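GphF Dehydratase 1 (Archangium violaceum, PDB 6MBF) probably catalyses dehydration of polyketide intermediates in gephyronic acid biosynthesis, within a synthase that also rearranges the olefin formed. Local coordinates at residues L50-L55 with A205-V210; E56-A61 with G126-R131; R96-D101 with W120-T125; F211-A216 with L246-P251. All coordinates share one frame; numbering follows the deposited sequence.

The four contacts run through the two halves of a double-hotdog fold. Contact 1 joins helix 52-65 of one half to helix 200-214 of the other, near the middle of the chain; a bound magnesium ion lies about 6 Å from the side chain of Val52. Contact 2 continues along helix 52-65 onto strand 121-131, its centre about 16 Å from that of contact 1. Contact 3 uses the same strand and meets contact 2 where Met57 O is 3.6 Å from Leu97 CD1. Contact 4 continues helix 200-214 onto the strand that ends at Leu248; the centres of contacts 1 and 4 are about 14 Å apart. Contacts 3 and 4 lie on opposite sides of the chain's centre, with their own centres about 30 Å apart.

Contact 1 (L50-L55 with A205-V210); sequences LGVTYL and ACFQCV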
loop_
_atom_site.group_PDB
_atom_site.type_symbol
_atom_site.label_atom_id
_atom_site.label_comp_id
_atom_site.label_asym_id
_atom_site.label_seq_id
_atom_site.Cartn_x
_atom_site.Cartn_y
_atom_site.Cartn_z
ATOM N N LEU A 50 7.339 2.189 0.542
ATOM C CA LEU A 50 6.371 1.281 -0.063
ATOM C C LEU A 50 5.212 2.055 -0.688
ATOM O O LEU A 50 4.708 3.021 -0.110
ATOM C CB LEU A 50 5.827 0.311 0.988
ATOM C CG LEU A 50 6.699 -0.839 1.492
ATOM C CD1 LEU A 50 5.981 -1.534 2.635
ATOM C CD2 LEU A 50 6.964 -1.810 0.356
ATOM N N GLY A 51 4.789 1.617 -1.876
ATOM C CA GLY A 51 3.659 2.241 -2.553
ATOM C C GLY A 51 2.365 2.250 -1.757
ATOM O O GLY A 51 1.527 3.137 -1.945
ATOM N N VAL A 52 2.175 1.275 -0.859
ATOM C CA VAL A 52 0.972 1.275 -0.033
ATOM C C VAL A 52 0.890 2.528 0.830
ATOM O O VAL A 52 -0.207 2.921 1.237
ATOM C CB VAL A 52 0.877 0.000 0.844
ATOM C CG1 VAL A 52 0.503 -1.214 -0.002
ATOM C CG2 VAL A 52 2.175 -0.239 1.638
ATOM N N THR A 53 2.036 3.156 1.121
ATOM C CA THR A 53 2.060 4.443 1.805
ATOM C C THR A 53 1.156 5.452 1.109
ATOM O O THR A 53 0.386 6.165 1.763
ATOM C CB THR A 53 3.499 4.964 1.853
ATOM O OG1 THR A 53 4.343 3.980 2.475
ATOM C CG2 THR A 53 3.578 6.284 2.621
ATOM N N TYR A 54 1.222 5.497 -0.224
ATOM C CA TYR A 54 0.435 6.465 -0.985
ATOM C C TYR A 54 -1.045 6.114 -0.954
ATOM O O TYR A 54 -1.898 7.008 -0.898
ATOM C CB TYR A 54 0.940 6.524 -2.429
ATOM C CG TYR A 54 2.438 6.689 -2.512
ATOM C CD1 TYR A 54 3.082 7.674 -1.774
ATOM C CD2 TYR A 54 3.214 5.844 -3.300
ATOM C CE1 TYR A 54 4.460 7.827 -1.828
ATOM C CE2 TYR A 54 4.598 5.987 -3.362
ATOM C CZ TYR A 54 5.214 6.981 -2.625
ATOM O OH TYR A 54 6.586 7.129 -2.678
ATOM N N LEU A 55 -1.374 4.823 -1.000
ATOM C CA LEU A 55 -2.777 4.431 -0.910
ATOM C C LEU A 55 -3.369 4.834 0.436
ATOM O O LEU A 55 -4.500 5.338 0.501
ATOM C CB LEU A 55 -2.911 2.924 -1.133
ATOM C CG LEU A 55 -2.473 2.402 -2.506
ATOM C CD1 LEU A 55 -2.672 0.894 -2.597
ATOM C CD2 LEU A 55 -3.262 3.111 -3.599
ATOM N N ALA A 205 1.338 -6.677 3.443
ATOM C CA ALA A 205 1.316 -8.126 3.638
ATOM C C ALA A 205 0.395 -8.808 2.624
ATOM O O ALA A 205 0.732 -9.866 2.080
ATOM C CB ALA A 205 0.885 -8.454 5.070
ATOM N N CYS A 206 -0.757 -8.200 2.330
ATOM C CA CYS A 206 -1.642 -8.758 1.312
ATOM C C CYS A 206 -0.980 -8.743 -0.062
ATOM O O CYS A 206 -1.070 -9.718 -0.815
ATOM C CB CYS A 206 -2.966 -7.989 1.282
ATOM S SG CYS A 206 -3.938 -8.120 2.811
ATOM N N PHE A 207 -0.304 -7.648 -0.405
ATOM C CA PHE A 207 0.387 -7.606 -1.688
ATOM C C PHE A 207 1.535 -8.608 -1.722
ATOM O O PHE A 207 1.809 -9.198 -2.773
ATOM C CB PHE A 207 0.887 -6.187 -1.980
ATOM C CG PHE A 207 -0.216 -5.172 -2.248
ATOM C CD1 PHE A 207 -1.563 -5.533 -2.243
ATOM C CD2 PHE A 207 0.111 -3.847 -2.490
ATOM C CE1 PHE A 207 -2.571 -4.573 -2.491
ATOM C CE2 PHE A 207 -0.878 -2.895 -2.736
ATOM C CZ PHE A 207 -2.212 -3.252 -2.736
ATOM N N GLN A 208 2.186 -8.854 -0.577
ATOM C CA GLN A 208 3.256 -9.849 -0.549
ATOM C C GLN A 208 2.729 -11.266 -0.783
ATOM O O GLN A 208 3.478 -12.129 -1.262
ATOM C CB GLN A 208 4.028 -9.763 0.772
ATOM C CG GLN A 208 4.965 -8.546 0.883
ATOM C CD GLN A 208 6.057 -8.790 1.889
ATOM O OE1 GLN A 208 6.741 -9.817 1.828
ATOM N NE2 GLN A 208 6.221 -7.869 2.840
ATOM N N CYS A 209 1.457 -11.534 -0.458
ATOM C CA CYS A 209 0.841 -12.796 -0.857
ATOM C C CYS A 209 0.865 -12.959 -2.373
ATOM O O CYS A 209 1.083 -14.068 -2.884
ATOM C CB CYS A 209 -0.595 -12.882 -0.337
ATOM S SG CYS A 209 -0.754 -13.003 1.462
ATOM N N VAL A 210 0.645 -11.869 -3.115
ATOM C CA VAL A 210 0.757 -11.942 -4.571
ATOM C C VAL A 210 2.193 -12.254 -4.964
ATOM O O VAL A 210 2.442 -13.093 -5.845
ATOM C CB VAL A 210 0.269 -10.641 -5.237
ATOM C CG1 VAL A 210 0.266 -10.807 -6.769
ATOM C CG2 VAL A 210 -1.102 -10.241 -4.734
#
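Val52 and Phe207 lie alongside each other, pointing opposite ways, and one methyl of the valine carries the touch. Val52 CG1 comes to 3.5 Å from Phe207 CE2, and it lies almost as near to CD2, so it meets one side bond of the ring obliquely. With CG1 anti to the carbonyl carbon (chi1 -74°), this methyl is the branch brought to the ring. Leu55, one turn further on, points against the incoming phenylalanine: its CD1 sits at the ring edge, near the ring plane, 4.2 Å from Phe207 CZ. In the double hotdog of polyketide synthase dehydratases each half wraps a sheet round a central helix, and here the start of helix 52-65 faces helix 200-214 across the join of the halves. Leu203, a turn before Phe207, also touches Val52 and Leu55, while Leu264 of strand 259-267 packs against the phenylalanine. The entry to helix 52-65 is pinned by Leu50 O, which accepts two bonds from Thr53, from OG1 at 2.8 Å and from N at 2.9 Å. The hydroxyl is tilted 17° from the carbonyl plane, and Thr53 OG1 also hydrogen-bonds Tyr37 OH.

Contact 2 (E56-A61 with G126-R131); sequences EMALAA and GRIARR
Ile128 on strand 126-131 meets Ala58 and Ala61 on helix 56-61 through van der Waals contacts. Methyl to methyl, Ile128 CG2 is 4.1 Å from Ala58 CB. Methyl to carbonyl, the same CG2 comes closer, 3.5 Å from Ala58 O, so the branch rests against both the small side chain and the backbone oxygen of one residue. The longer branch of the isoleucine reaches onward along the helix, where Ile128 CD1 lies 4.3 Å from Ala61 C, a loose touch near the alanine's carbonyl carbon, with its methyl hardly further off. Ile128 CG1 stands between its own backbone N and carbonyl carbon (chi1 48°); with this torsion CG2 falls beside the backbone N and faces Ala58, and CG1 carries CD1 to the next helical turn. Because the helix presents alanines here, the backbones come close, with the CA atoms of Ala58 and Ile128 6.8 Å apart. This is the inner layer of a hotdog, a helix laid on the concave side of an antiparallel sheet. Phe104 of strand 103-109 packs against both Ala58 and Ile128 and widens the same apolar layer.

The polar interactions belong to the scaffolds on either side rather than to the interface. Within the helix, Ala60 N bonds Glu56 O and Ala61 N bonds Met57 O, each at 2.8 Å. On the strand, the side chain of Arg127 leaves from the face turned away from the helix, where its NE forms a salt bridge with Asp78 and its NH1 another with Glu102.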
loop_
_atom_site.group_PDB
_atom_site.type_symbol
_atom_site.label_atom_id
_atom_site.label_comp_id
_atom_site.label_asym_id
_atom_site.label_seq_id
_atom_site.Cartn_x
_atom_site.Cartn_y
_atom_site.Cartn_z
ATOM N N GLU A 56 -2.611 4.638 1.523
ATOM C CA GLU A 56 -3.095 5.043 2.842
ATOM C C GLU A 56 -3.279 6.555 2.921
ATOM O O GLU A 56 -4.292 7.040 3.436
ATOM C CB GLU A 56 -2.142 4.561 3.945
ATOM C CG GLU A 56 -2.372 5.250 5.311
ATOM C CD GLU A 56 -3.750 4.987 5.929
ATOM O OE1 GLU A 56 -4.516 4.115 5.451
ATOM O OE2 GLU A 56 -4.071 5.668 6.923
ATOM N N MET A 57 -2.302 7.317 2.425
ATOM C CA MET A 57 -2.436 8.770 2.439
ATOM C C MET A 57 -3.692 9.211 1.695
ATOM O O MET A 57 -4.411 10.109 2.151
ATOM C CB MET A 57 -1.192 9.406 1.838
ATOM C CG MET A 57 0.045 9.237 2.723
ATOM S SD MET A 57 1.565 9.784 1.921
ATOM C CE MET A 57 1.320 11.562 1.899
ATOM N N ALA A 58 -3.989 8.566 0.565
ATOM C CA ALA A 58 -5.174 8.925 -0.210
ATOM C C ALA A 58 -6.460 8.545 0.517
ATOM O O ALA A 58 -7.423 9.323 0.525
ATOM C CB ALA A 58 -5.117 8.270 -1.588
ATOM N N LEU A 59 -6.505 7.357 1.127
ATOM C CA LEU A 59 -7.679 6.984 1.915
ATOM C C LEU A 59 -7.881 7.941 3.077
ATOM O O LEU A 59 -9.014 8.344 3.377
ATOM C CB LEU A 59 -7.534 5.553 2.440
ATOM C CG LEU A 59 -7.553 4.427 1.417
ATOM C CD1 LEU A 59 -6.945 3.190 2.049
ATOM C CD2 LEU A 59 -8.991 4.156 0.933
ATOM N N ALA A 60 -6.787 8.320 3.736
ATOM C CA ALA A 60 -6.858 9.241 4.860
ATOM C C ALA A 60 -7.318 10.617 4.401
ATOM O O ALA A 60 -8.116 11.267 5.087
ATOM C CB ALA A 60 -5.497 9.311 5.558
ATOM N N ALA A 61 -6.845 11.061 3.233
ATOM C CA ALA A 61 -7.316 12.325 2.675
ATOM C C ALA A 61 -8.791 12.245 2.316
ATOM O O ALA A 61 -9.544 13.194 2.556
ATOM C CB ALA A 61 -6.491 12.708 1.446
ATOM N N GLY A 126 -3.913 10.210 -8.181
ATOM C CA GLY A 126 -5.135 9.456 -8.409
ATOM C C GLY A 126 -6.345 10.294 -8.049
ATOM O O GLY A 126 -6.262 11.523 -7.970
ATOM N N ARG A 127 -7.461 9.614 -7.810
ATOM C CA ARG A 127 -8.716 10.272 -7.469
ATOM C C ARG A 127 -9.278 9.655 -6.200
ATOM O O ARG A 127 -9.013 8.492 -5.894
ATOM C CB ARG A 127 -9.732 10.152 -8.605
ATOM C CG ARG A 127 -9.190 10.587 -9.942
ATOM C CD ARG A 127 -10.114 10.159 -11.070
ATOM N NE ARG A 127 -9.424 10.165 -12.357
ATOM C CZ ARG A 127 -9.260 11.249 -13.107
ATOM N NH1 ARG A 127 -9.733 12.417 -12.694
ATOM N NH2 ARG A 127 -8.620 11.168 -14.263
ATOM N N ILE A 128 -10.031 10.448 -5.442
ATOM C CA ILE A 128 -10.625 9.969 -4.200
ATOM C C ILE A 128 -12.133 10.167 -4.256
ATOM O O ILE A 128 -12.645 11.062 -4.939
ATOM C CB ILE A 128 -10.034 10.655 -2.949
ATOM C CG1 ILE A 128 -9.999 12.176 -3.125
ATOM C CG2 ILE A 128 -8.632 10.097 -2.621
ATOM C CD1 ILE A 128 -9.608 12.917 -1.855
ATOM N N ALA A 129 -12.845 9.312 -3.534
ATOM C CA ALA A 129 -14.297 9.390 -3.469
ATOM C C ALA A 129 -14.755 8.721 -2.183
ATOM O O ALA A 129 -13.975 8.085 -1.470
ATOM C CB ALA A 129 -14.951 8.752 -4.696
ATOM N N ARG A 130 -16.044 8.878 -1.901
ATOM C CA ARG A 130 -16.664 8.340 -0.704
ATOM C C ARG A 130 -18.096 7.983 -1.065
ATOM O O ARG A 130 -18.769 8.747 -1.760
ATOM C CB ARG A 130 -16.607 9.366 0.430
ATOM C CG ARG A 130 -16.847 8.819 1.804
ATOM C CD ARG A 130 -16.196 9.741 2.807
ATOM N NE ARG A 130 -16.654 9.477 4.161
ATOM C CZ ARG A 130 -16.221 10.138 5.223
ATOM N NH1 ARG A 130 -15.307 11.090 5.079
ATOM N NH2 ARG A 130 -16.685 9.840 6.428
ATOM N N ARG A 131 -18.551 6.816 -0.619
ATOM C CA ARG A 131 -19.874 6.331 -0.991
ATOM C C ARG A 131 -20.547 5.702 0.218
ATOM O O ARG A 131 -19.894 5.026 1.018
ATOM C CB ARG A 131 -19.792 5.308 -2.132
ATOM C CG ARG A 131 -21.142 4.792 -2.592
ATOM C CD ARG A 131 -21.024 3.783 -3.722
ATOM N NE ARG A 131 -20.535 2.483 -3.272
ATOM C CZ ARG A 131 -19.331 2.002 -3.563
ATOM N NH1 ARG A 131 -18.500 2.719 -4.301
ATOM N NH2 ARG A 131 -18.964 0.808 -3.120
#

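Contact 3 (R96-D101 with W120-T125); sequences RLRSED and WTRHAT
The guanidinium of Arg96 lies flat on the indole of Trp120, a cation-pi stack with centres 4.0 Å apart and planes inclined by only 19°. The central carbon of the guanidinium, CZ, sits over the face of the five-membered ring. NH1 lies over the same ring, 3.4 Å above the indole plane and off the middle of the indole as a whole, with Arg96 NH1 3.6 Å from Trp120 NE1. The aliphatic part of the arginine takes the other half of the same surface: CD makes a CH-pi contact with the six-membered ring, and Arg96 CB is 3.4 Å from Trp120 CZ3. A bend about the CG-CD bond (CB-CG-CD-NE, chi3 75°) lays the guanidinium along the indole instead of past it.

The two residues reach one another across strand 103-109, which runs between their strands and whose His107 touches both side chains. A pair of arginines stands further along: Arg98 NH2 is 4.0 Å from Arg122 NH2, the two guanidinium planes 68° apart, and both groups form salt bridges to Glu105, one to each carboxylate oxygen. Arg96 NH1 is bridged to Glu117, and Trp120 NE1 donates to Ser114 O.

On this outer face of the hotdog sheet, then, the positive groups probably settle by sharing acids and an aromatic surface: Glu105 would offset the nearness of Arg98 and Arg122, while Glu117 and the indole would help to hold the Arg96 head in one orientation.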
loop_
_atom_site.group_PDB
_atom_site.type_symbol
_atom_site.label_atom_id
_atom_site.label_comp_id
_atom_site.label_asym_id
_atom_site.label_seq_id
_atom_site.Cartn_x
_atom_site.Cartn_y
_atom_site.Cartn_z
ATOM N N ARG A 96 3.803 15.808 1.011
ATOM C CA ARG A 96 2.694 16.705 0.716
ATOM C C ARG A 96 1.651 15.961 -0.095
ATOM O O ARG A 96 1.990 15.313 -1.086
ATOM C CB ARG A 96 3.177 17.936 -0.059
ATOM C CG ARG A 96 2.090 18.929 -0.449
ATOM C CD ARG A 96 2.665 20.057 -1.309
ATOM N NE ARG A 96 2.947 19.613 -2.674
ATOM C CZ ARG A 96 3.660 20.303 -3.562
ATOM N NH1 ARG A 96 4.179 21.483 -3.236
ATOM N NH2 ARG A 96 3.860 19.813 -4.773
ATOM N N LEU A 97 0.394 16.040 0.331
ATOM C CA LEU A 97 -0.731 15.615 -0.492
ATOM C C LEU A 97 -1.564 16.851 -0.786
ATOM O O LEU A 97 -2.024 17.527 0.140
ATOM C CB LEU A 97 -1.570 14.537 0.198
ATOM C CG LEU A 97 -2.714 13.937 -0.639
ATOM C CD1 LEU A 97 -3.012 12.493 -0.193
ATOM C CD2 LEU A 97 -4.014 14.770 -0.591
ATOM N N ARG A 98 -1.752 17.143 -2.064
ATOM C CA ARG A 98 -2.588 18.252 -2.486
ATOM C C ARG A 98 -3.761 17.707 -3.286
ATOM O O ARG A 98 -3.652 16.681 -3.962
ATOM C CB ARG A 98 -1.790 19.276 -3.307
ATOM C CG ARG A 98 -1.351 18.804 -4.671
ATOM C CD ARG A 98 -0.412 19.815 -5.324
ATOM N NE ARG A 98 -0.162 19.492 -6.727
ATOM C CZ ARG A 98 0.771 20.089 -7.462
ATOM N NH1 ARG A 98 1.533 21.024 -6.916
ATOM N NH2 ARG A 98 0.946 19.747 -8.732
ATOM N N SER A 99 -4.885 18.402 -3.201
ATOM C CA SER A 99 -6.120 17.923 -3.794
ATOM C C SER A 99 -6.899 19.101 -4.351
ATOM O O SER A 99 -6.908 20.183 -3.758
ATOM C CB SER A 99 -6.976 17.178 -2.760
ATOM O OG SER A 99 -8.163 16.680 -3.346
ATOM N N GLU A 100 -7.521 18.893 -5.504
ATOM C CA GLU A 100 -8.538 19.808 -6.002
ATOM C C GLU A 100 -9.613 18.971 -6.668
ATOM O O GLU A 100 -9.304 18.036 -7.415
ATOM C CB GLU A 100 -7.968 20.859 -6.965
ATOM C CG GLU A 100 -7.165 20.329 -8.120
ATOM C CD GLU A 100 -6.756 21.433 -9.083
ATOM O OE1 GLU A 100 -6.963 21.262 -10.302
ATOM O OE2 GLU A 100 -6.244 22.478 -8.620
ATOM N N ASP A 101 -10.868 19.282 -6.359
ATOM C CA ASP A 101 -12.006 18.468 -6.786
ATOM C C ASP A 101 -11.758 17.059 -6.249
ATOM O O ASP A 101 -11.491 16.904 -5.047
ATOM C CB ASP A 101 -12.173 18.586 -8.293
ATOM C CG ASP A 101 -12.496 20.000 -8.731
ATOM O OD1 ASP A 101 -13.222 20.696 -7.990
ATOM O OD2 ASP A 101 -12.020 20.414 -9.809
ATOM N N TRP A 120 9.964 19.789 -5.562
ATOM C CA TRP A 120 9.071 18.712 -5.157
ATOM C C TRP A 120 9.013 17.642 -6.239
ATOM O O TRP A 120 8.788 17.949 -7.413
ATOM C CB TRP A 120 7.671 19.248 -4.871
ATOM C CG TRP A 120 7.574 20.089 -3.641
ATOM C CD1 TRP A 120 7.797 21.435 -3.548
ATOM C CD2 TRP A 120 7.213 19.650 -2.327
ATOM N NE1 TRP A 120 7.602 21.858 -2.259
ATOM C CE2 TRP A 120 7.240 20.785 -1.487
ATOM C CE3 TRP A 120 6.871 18.409 -1.774
ATOM C CZ2 TRP A 120 6.935 20.718 -0.125
ATOM C CZ3 TRP A 120 6.566 18.343 -0.421
ATOM C CH2 TRP A 120 6.600 19.491 0.389
ATOM N N THR A 121 9.202 16.388 -5.836
ATOM C CA THR A 121 9.156 15.250 -6.745
ATOM C C THR A 121 7.802 14.565 -6.619
ATOM O O THR A 121 7.389 14.212 -5.510
ATOM C CB THR A 121 10.273 14.252 -6.430
ATOM O OG1 THR A 121 11.553 14.882 -6.611
ATOM C CG2 THR A 121 10.164 13.015 -7.319
ATOM N N ARG A 122 7.132 14.366 -7.750
ATOM C CA ARG A 122 5.824 13.711 -7.770
ATOM C C ARG A 122 5.990 12.203 -7.623
ATOM O O ARG A 122 6.686 11.570 -8.428
ATOM C CB ARG A 122 5.081 14.032 -9.068
ATOM C CG ARG A 122 3.800 13.220 -9.240
ATOM C CD ARG A 122 3.111 13.503 -10.589
ATOM N NE ARG A 122 2.445 14.798 -10.615
ATOM C CZ ARG A 122 2.744 15.781 -11.460
ATOM N NH1 ARG A 122 3.701 15.621 -12.366
ATOM N NH2 ARG A 122 2.080 16.928 -11.404
ATOM N N HIS A 123 5.337 11.620 -6.617
ATOM C CA HIS A 123 5.422 10.182 -6.379
ATOM C C HIS A 123 4.164 9.419 -6.739
ATOM O O HIS A 123 4.265 8.312 -7.275
ATOM C CB HIS A 123 5.773 9.905 -4.912
ATOM C CG HIS A 123 7.094 10.469 -4.518
ATOM N ND1 HIS A 123 8.278 10.027 -5.070
ATOM C CD2 HIS A 123 7.420 11.474 -3.675
ATOM C CE1 HIS A 123 9.278 10.732 -4.572
ATOM N NE2 HIS A 123 8.785 11.609 -3.715
ATOM N N ALA A 124 2.976 9.970 -6.481
ATOM C CA ALA A 124 1.754 9.215 -6.746
ATOM C C ALA A 124 0.593 10.175 -6.947
ATOM O O ALA A 124 0.538 11.242 -6.332
ATOM C CB ALA A 124 1.424 8.235 -5.613
ATOM N N THR A 125 -0.337 9.771 -7.811
ATOM C CA THR A 125 -1.524 10.559 -8.129
ATOM C C THR A 125 -2.722 9.636 -8.318
ATOM O O THR A 125 -2.576 8.446 -8.609
ATOM C CB THR A 125 -1.338 11.384 -9.404
ATOM O OG1 THR A 125 -1.135 10.494 -10.510
ATOM C CG2 THR A 125 -0.128 12.315 -9.288
#

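Contact 4 (F211-A216 with L246-P251); sequences FALIYA and LRLHPP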
loop_
_atom_site.group_PDB
_atom_site.type_symbol
_atom_site.label_atom_id
_atom_site.label_comp_id
_atom_site.label_asym_id
_atom_site.label_seq_id
_atom_site.Cartn_x
_atom_site.Cartn_y
_atom_site.Cartn_z
ATOM N N PHE A 211 3.157 -11.594 -4.308
ATOM C CA PHE A 211 4.572 -11.858 -4.576
ATOM C C PHE A 211 4.909 -13.328 -4.370
ATOM O O PHE A 211 5.629 -13.931 -5.179
ATOM C CB PHE A 211 5.458 -11.017 -3.654
ATOM C CG PHE A 211 5.402 -9.531 -3.899
ATOM C CD1 PHE A 211 4.841 -8.997 -5.049
ATOM C CD2 PHE A 211 5.968 -8.670 -2.971
ATOM C CE1 PHE A 211 4.837 -7.619 -5.251
ATOM C CE2 PHE A 211 5.956 -7.296 -3.167
ATOM C CZ PHE A 211 5.390 -6.778 -4.309
ATOM N N ALA A 212 4.416 -13.913 -3.275
ATOM C CA ALA A 212 4.733 -15.301 -2.959
ATOM C C ALA A 212 4.233 -16.245 -4.044
ATOM O O ALA A 212 4.884 -17.250 -4.345
ATOM C CB ALA A 212 4.141 -15.678 -1.596
ATOM N N LEU A 213 3.081 -15.943 -4.651
ATOM C CA LEU A 213 2.607 -16.771 -5.756
ATOM C C LEU A 213 3.484 -16.596 -6.991
ATOM O O LEU A 213 3.909 -17.582 -7.607
ATOM C CB LEU A 213 1.148 -16.444 -6.072
ATOM C CG LEU A 213 0.179 -17.489 -5.532
ATOM C CD1 LEU A 213 0.197 -17.470 -4.004
ATOM C CD2 LEU A 213 -1.213 -17.245 -6.075
ATOM N N ILE A 214 3.780 -15.345 -7.356
ATOM C CA ILE A 214 4.622 -15.073 -8.518
ATOM C C ILE A 214 5.969 -15.783 -8.389
ATOM O O ILE A 214 6.408 -16.484 -9.307
ATOM C CB ILE A 214 4.810 -13.556 -8.699
ATOM C CG1 ILE A 214 3.489 -12.887 -9.103
ATOM C CG2 ILE A 214 5.903 -13.273 -9.712
ATOM C CD1 ILE A 214 3.508 -11.380 -8.930
ATOM N N TYR A 215 6.637 -15.620 -7.244
ATOM C CA TYR A 215 8.026 -16.049 -7.100
ATOM C C TYR A 215 8.163 -17.557 -6.954
ATOM O O TYR A 215 9.292 -18.066 -6.938
ATOM C CB TYR A 215 8.680 -15.320 -5.921
ATOM C CG TYR A 215 8.854 -13.837 -6.185
ATOM C CD1 TYR A 215 8.676 -12.898 -5.174
ATOM C CD2 TYR A 215 9.189 -13.377 -7.454
ATOM C CE1 TYR A 215 8.843 -11.535 -5.424
ATOM C CE2 TYR A 215 9.348 -12.024 -7.711
ATOM C CZ TYR A 215 9.170 -11.111 -6.690
ATOM O OH TYR A 215 9.332 -9.774 -6.947
ATOM N N ALA A 216 7.047 -18.282 -6.882
ATOM C CA ALA A 216 7.104 -19.726 -7.053
ATOM C C ALA A 216 7.553 -20.107 -8.457
ATOM O O ALA A 216 8.083 -21.207 -8.650
ATOM C CB ALA A 216 5.743 -20.352 -6.751
ATOM N N LEU A 246 -6.790 -13.491 -3.283
ATOM C CA LEU A 246 -6.141 -12.799 -4.389
ATOM C C LEU A 246 -6.265 -13.629 -5.657
ATOM O O LEU A 246 -6.331 -14.861 -5.606
ATOM C CB LEU A 246 -4.658 -12.507 -4.094
ATOM C CG LEU A 246 -3.695 -13.701 -4.102
ATOM C CD1 LEU A 246 -3.117 -13.967 -5.501
ATOM C CD2 LEU A 246 -2.569 -13.460 -3.148
ATOM N N ARG A 247 -6.303 -12.943 -6.797
ATOM C CA ARG A 247 -6.335 -13.611 -8.096
ATOM C C ARG A 247 -5.382 -12.901 -9.048
ATOM O O ARG A 247 -5.565 -11.721 -9.360
ATOM C CB ARG A 247 -7.756 -13.651 -8.680
ATOM C CG ARG A 247 -7.803 -14.254 -10.094
ATOM C CD ARG A 247 -9.232 -14.329 -10.672
ATOM N NE ARG A 247 -10.112 -15.194 -9.888
ATOM C CZ ARG A 247 -11.260 -14.812 -9.329
ATOM N NH1 ARG A 247 -11.693 -13.560 -9.457
ATOM N NH2 ARG A 247 -11.983 -15.688 -8.641
ATOM N N LEU A 248 -4.370 -13.623 -9.514
ATOM C CA LEU A 248 -3.470 -13.104 -10.529
ATOM C C LEU A 248 -4.106 -13.240 -11.906
ATOM O O LEU A 248 -4.718 -14.264 -12.224
ATOM C CB LEU A 248 -2.138 -13.855 -10.479
ATOM C CG LEU A 248 -1.113 -13.284 -9.496
ATOM C CD1 LEU A 248 -0.120 -14.357 -9.073
ATOM C CD2 LEU A 248 -0.382 -12.095 -10.122
ATOM N N HIS A 249 -3.969 -12.197 -12.719
ATOM C CA HIS A 249 -4.407 -12.257 -14.099
ATOM C C HIS A 249 -3.488 -13.193 -14.884
ATOM O O HIS A 249 -2.360 -13.458 -14.465
ATOM C CB HIS A 249 -4.405 -10.856 -14.713
ATOM C CG HIS A 249 -5.453 -9.947 -14.154
ATOM N ND1 HIS A 249 -5.868 -8.805 -14.803
ATOM C CD2 HIS A 249 -6.177 -10.016 -13.011
ATOM C CE1 HIS A 249 -6.798 -8.204 -14.082
ATOM N NE2 HIS A 249 -7.006 -8.918 -12.990
ATOM N N PRO A 250 -3.950 -13.715 -16.019
ATOM C CA PRO A 250 -3.100 -14.600 -16.823
ATOM C C PRO A 250 -1.829 -13.890 -17.251
ATOM O O PRO A 250 -1.881 -12.784 -17.808
ATOM C CB PRO A 250 -3.985 -14.953 -18.032
ATOM C CG PRO A 250 -5.121 -13.995 -18.001
ATOM C CD PRO A 250 -5.310 -13.604 -16.569
ATOM N N PRO A 251 -0.671 -14.480 -16.983
ATOM C CA PRO A 251 0.594 -13.842 -17.352
ATOM C C PRO A 251 0.879 -14.013 -18.836
ATOM O O PRO A 251 0.359 -14.910 -19.500
ATOM C CB PRO A 251 1.638 -14.584 -16.507
ATOM C CG PRO A 251 0.884 -15.631 -15.727
ATOM C CD PRO A 251 -0.460 -15.790 -16.353
#
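Leu248 of strand 241-248 inserts one methyl between two neighbours on helix 200-214: its CD1 is 3.9 Å from Leu213 CB and 3.9 Å from Ile214 CG1. Its second methyl, CD2, lies against the same isoleucine, 4.1 Å from Ile214 CD1, so both branches of the leucine fork grip that side chain. Leu248 and Ile214 run at about a right angle to each other, and Ile214 turns its longer branch to the strand with CG1 anti to the carbonyl carbon.

Leu213 divides its surface between two strand residues. Its CB serves Leu248, while its tip goes the other way, Leu213 CD2 coming within 3.8 Å of Leu246 CD1, the two leucines overlapping side by side and pointing opposite ways. The first torsion of Leu213 is -103°, well away from a staggered value, and it places CD2 against Leu246. Leu213 also touches Leu172 of strand 169-175.

This is the final stretch of the central helix of the second hotdog half, laid on the inner face of the sheet around it. The nearby backbone carbonyls are held by charged partners: Leu213 O accepts from Arg174 and Leu248 O from Arg177.

Since the touching groups are all methyl or methylene carbons, the seam has no directional bonds of its own, and its fit rests on interlocking branched shapes shielded from water.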